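PDB 6CZG: b11L5F_LGL, which is a computationally designed, closed antiparallel beta-barrel, probably made as a scaffold for binding a small fluorogenic ligand in its interior. Local coordinates for residues Ala8-Gly13 with Leu87-Pro92. Numbering follows the deposited sequence.
Sequences ASLLPG and LTLDSP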
ATOM      1  N   ALA A   8      -7.729   9.919  -0.311  1.00 20.19           N
ATOM      2  CA  ALA A   8      -7.306  10.073   1.078  1.00 22.06           C
ATOM      3  C   ALA A   8      -8.492  10.038   2.031  1.00 22.31           C
ATOM      4  O   ALA A   8      -8.349   9.608   3.182  1.00 20.32           O
ATOM      5  CB  ALA A   8      -6.527  11.376   1.252  1.00 23.88           C
ATOM      6  N   SER A   9      -9.666  10.485   1.578  1.00 23.92           N
ATOM      7  CA  SER A   9     -10.853  10.425   2.424  1.00 22.33           C
ATOM      8  C   SER A   9     -11.364   9.000   2.578  1.00 25.86           C
ATOM      9  O   SER A   9     -11.945   8.661   3.616  1.00 30.52           O
ATOM     10  CB  SER A   9     -11.952  11.323   1.858  1.00 25.77           C
ATOM     11  OG  SER A   9     -11.848  12.641   2.369  1.00 31.61           O
ATOM     12  N   LEU A  10     -11.159   8.150   1.569  1.00 24.70           N
ATOM     13  CA  LEU A  10     -11.682   6.789   1.601  1.00 24.34           C
ATOM     14  C   LEU A  10     -10.676   5.754   2.093  1.00 25.66           C
ATOM     15  O   LEU A  10     -11.074   4.622   2.387  1.00 24.04           O
ATOM     16  CB  LEU A  10     -12.179   6.385   0.208  1.00 27.31           C
ATOM     17  CG  LEU A  10     -13.391   7.160  -0.310  1.00 25.18           C
ATOM     18  CD1 LEU A  10     -13.826   6.629  -1.666  1.00 19.36           C
ATOM     19  CD2 LEU A  10     -14.535   7.095   0.691  1.00 26.51           C
ATOM     20  N   LEU A  11      -9.395   6.107   2.196  1.00 23.41           N
ATOM     21  CA  LEU A  11      -8.348   5.154   2.558  1.00 21.74           C
ATOM     22  C   LEU A  11      -8.269   4.735   4.031  1.00 25.28           C
ATOM     23  O   LEU A  11      -7.873   3.591   4.292  1.00 21.52           O
ATOM     24  CB  LEU A  11      -6.986   5.707   2.132  1.00 25.30           C
ATOM     25  CG  LEU A  11      -6.529   5.279   0.735  1.00 20.08           C
ATOM     26  CD1 LEU A  11      -5.183   5.895   0.390  1.00 20.63           C
ATOM     27  CD2 LEU A  11      -6.478   3.761   0.629  1.00 18.21           C
ATOM     28  N   PRO A  12      -8.587   5.587   5.015  1.00 25.30           N
ATOM     29  CA  PRO A  12      -8.371   5.192   6.416  1.00 25.01           C
ATOM     30  C   PRO A  12      -9.028   3.863   6.765  1.00 25.64           C
ATOM     31  O   PRO A  12     -10.183   3.608   6.417  1.00 24.29           O
ATOM     32  CB  PRO A  12      -8.995   6.346   7.205  1.00 25.50           C
ATOM     33  CG  PRO A  12      -8.846   7.510   6.322  1.00 27.11           C
ATOM     34  CD  PRO A  12      -9.057   6.985   4.933  1.00 24.06           C
ATOM     35  N   GLY A  13      -8.276   3.008   7.465  1.00 24.58           N
ATOM     36  CA  GLY A  13      -8.769   1.712   7.876  1.00 24.48           C
ATOM     37  C   GLY A  13      -7.848   0.602   7.415  1.00 22.81           C
ATOM     38  O   GLY A  13      -6.684   0.834   7.069  1.00 19.69           O
ATOM     39  N   LEU A  87      -1.522   4.340  -5.776  1.00 20.08           N
ATOM     40  CA  LEU A  87      -2.796   3.733  -5.417  1.00 21.20           C
ATOM     41  C   LEU A  87      -3.908   4.408  -6.206  1.00 22.75           C
ATOM     42  O   LEU A  87      -4.014   5.638  -6.212  1.00 19.39           O
ATOM     43  CB  LEU A  87      -3.065   3.855  -3.916  1.00 22.70           C
ATOM     44  CG  LEU A  87      -2.385   2.827  -3.010  1.00 23.77           C
ATOM     45  CD1 LEU A  87      -2.512   3.228  -1.548  1.00 26.81           C
ATOM     46  CD2 LEU A  87      -2.958   1.439  -3.243  1.00 24.32           C
ATOM     47  N   THR A  88      -4.733   3.604  -6.870  1.00 20.37           N
ATOM     48  CA  THR A  88      -5.819   4.105  -7.704  1.00 21.74           C
ATOM     49  C   THR A  88      -7.148   3.692  -7.090  1.00 23.37           C
ATOM     50  O   THR A  88      -7.381   2.504  -6.846  1.00 20.02           O
ATOM     51  CB  THR A  88      -5.706   3.577  -9.134  1.00 19.67           C
ATOM     52  OG1 THR A  88      -4.445   3.967  -9.690  1.00 19.87           O
ATOM     53  CG2 THR A  88      -6.832   4.130  -9.995  1.00 20.02           C
ATOM     54  N   LEU A  89      -8.012   4.673  -6.839  1.00 22.97           N
ATOM     55  CA  LEU A  89      -9.347   4.398  -6.323  1.00 22.71           C
ATOM     56  C   LEU A  89     -10.187   3.755  -7.417  1.00 24.96           C
ATOM     57  O   LEU A  89     -10.481   4.385  -8.438  1.00 30.51           O
ATOM     58  CB  LEU A  89      -9.996   5.685  -5.821  1.00 25.19           C
ATOM     59  CG  LEU A  89     -11.489   5.600  -5.490  1.00 30.52           C
ATOM     60  CD1 LEU A  89     -11.722   4.704  -4.284  1.00 26.12           C
ATOM     61  CD2 LEU A  89     -12.072   6.985  -5.253  1.00 31.89           C
ATOM     62  N   ASP A  90     -10.575   2.499  -7.207  1.00 28.79           N
ATOM     63  CA  ASP A  90     -11.493   1.801  -8.099  1.00 26.43           C
ATOM     64  C   ASP A  90     -12.920   1.815  -7.577  1.00 28.92           C
ATOM     65  O   ASP A  90     -13.862   2.002  -8.354  1.00 30.03           O
ATOM     66  CB  ASP A  90     -11.036   0.353  -8.304  1.00 28.08           C
ATOM     67  CG  ASP A  90     -11.543  -0.240  -9.604  1.00 35.76           C
ATOM     68  OD1 ASP A  90     -10.744  -0.362 -10.556  1.00 44.22           O
ATOM     69  OD2 ASP A  90     -12.742  -0.582  -9.675  1.00 41.01           O
ATOM     70  N   SER A  91     -13.093   1.624  -6.274  1.00 28.14           N
ATOM     71  CA  SER A  91     -14.388   1.725  -5.620  1.00 26.14           C
ATOM     72  C   SER A  91     -14.144   1.998  -4.144  1.00 26.64           C
ATOM     73  O   SER A  91     -13.033   1.772  -3.646  1.00 25.84           O
ATOM     74  CB  SER A  91     -15.211   0.441  -5.810  1.00 28.10           C
ATOM     75  OG  SER A  91     -14.894  -0.521  -4.820  1.00 25.49           O
ATOM     76  N   PRO A  92     -15.151   2.493  -3.417  1.00 26.63           N
ATOM     77  CA  PRO A  92     -14.972   2.718  -1.972  1.00 22.81           C
ATOM     78  C   PRO A  92     -14.540   1.481  -1.195  1.00 20.95           C
ATOM     79  O   PRO A  92     -14.144   1.617  -0.031  1.00 24.64           O
ATOM     80  CB  PRO A  92     -16.354   3.204  -1.521  1.00 26.85           C
ATOM     81  CG  PRO A  92     -16.918   3.862  -2.732  1.00 24.99           C
ATOM     82  CD  PRO A  92     -16.418   3.064  -3.908  1.00 26.27           C
TER
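Leu10 and Leu11, in the segment that carries the short N-terminal helix 6-10, pack against Leu87 and Leu89 of strand 81-91 and Pro92 just past its end, consistent with the helical segment closing one end of an eight-stranded antiparallel beta-barrel. The contact is wholly apolar; no hydrogen bond joins the two segments, and it has a buried and an open side.

On the buried side, Leu11 sends CD1 to within 4.2 Å of Leu87 CD1, a methyl-to-methyl approach. Although these two leucines share little surface directly, they belong to a larger core: Leu11 also rests on Phe33, Met69 and Phe95, while Leu87 leans on Phe33, Val71 and Phe97, so three strands of the wall close around the pair. The polar backbone of this turn is tied down as well, since the carbonyl O of Leu11 accepts a hydrogen bond from Trp15 NE1.

Toward solvent the direct contacts are closer and more numerous but less enclosed, and they rest on Leu10, itself only partly covered. Its CG lies anti to the carbonyl carbon (chi1 -66°) and the chain continues extended, which carries CD1 across to the strand end. In Leu89 CG is instead anti to the backbone N (chi1 169°), and the two side chains cross at about a right angle. CD1 of Leu10 meets both branches of Leu89, with Leu89 CD1 at 3.9 Å and CD2 scarcely farther. Pro92, which is exposed, borders the same methyl on the solvent side, just past a classic beta bulge at Asp90 and Ser91. Here the backbone takes part as well as the ring, Leu10 CD1 sitting 4.1 Å from Pro92 CA.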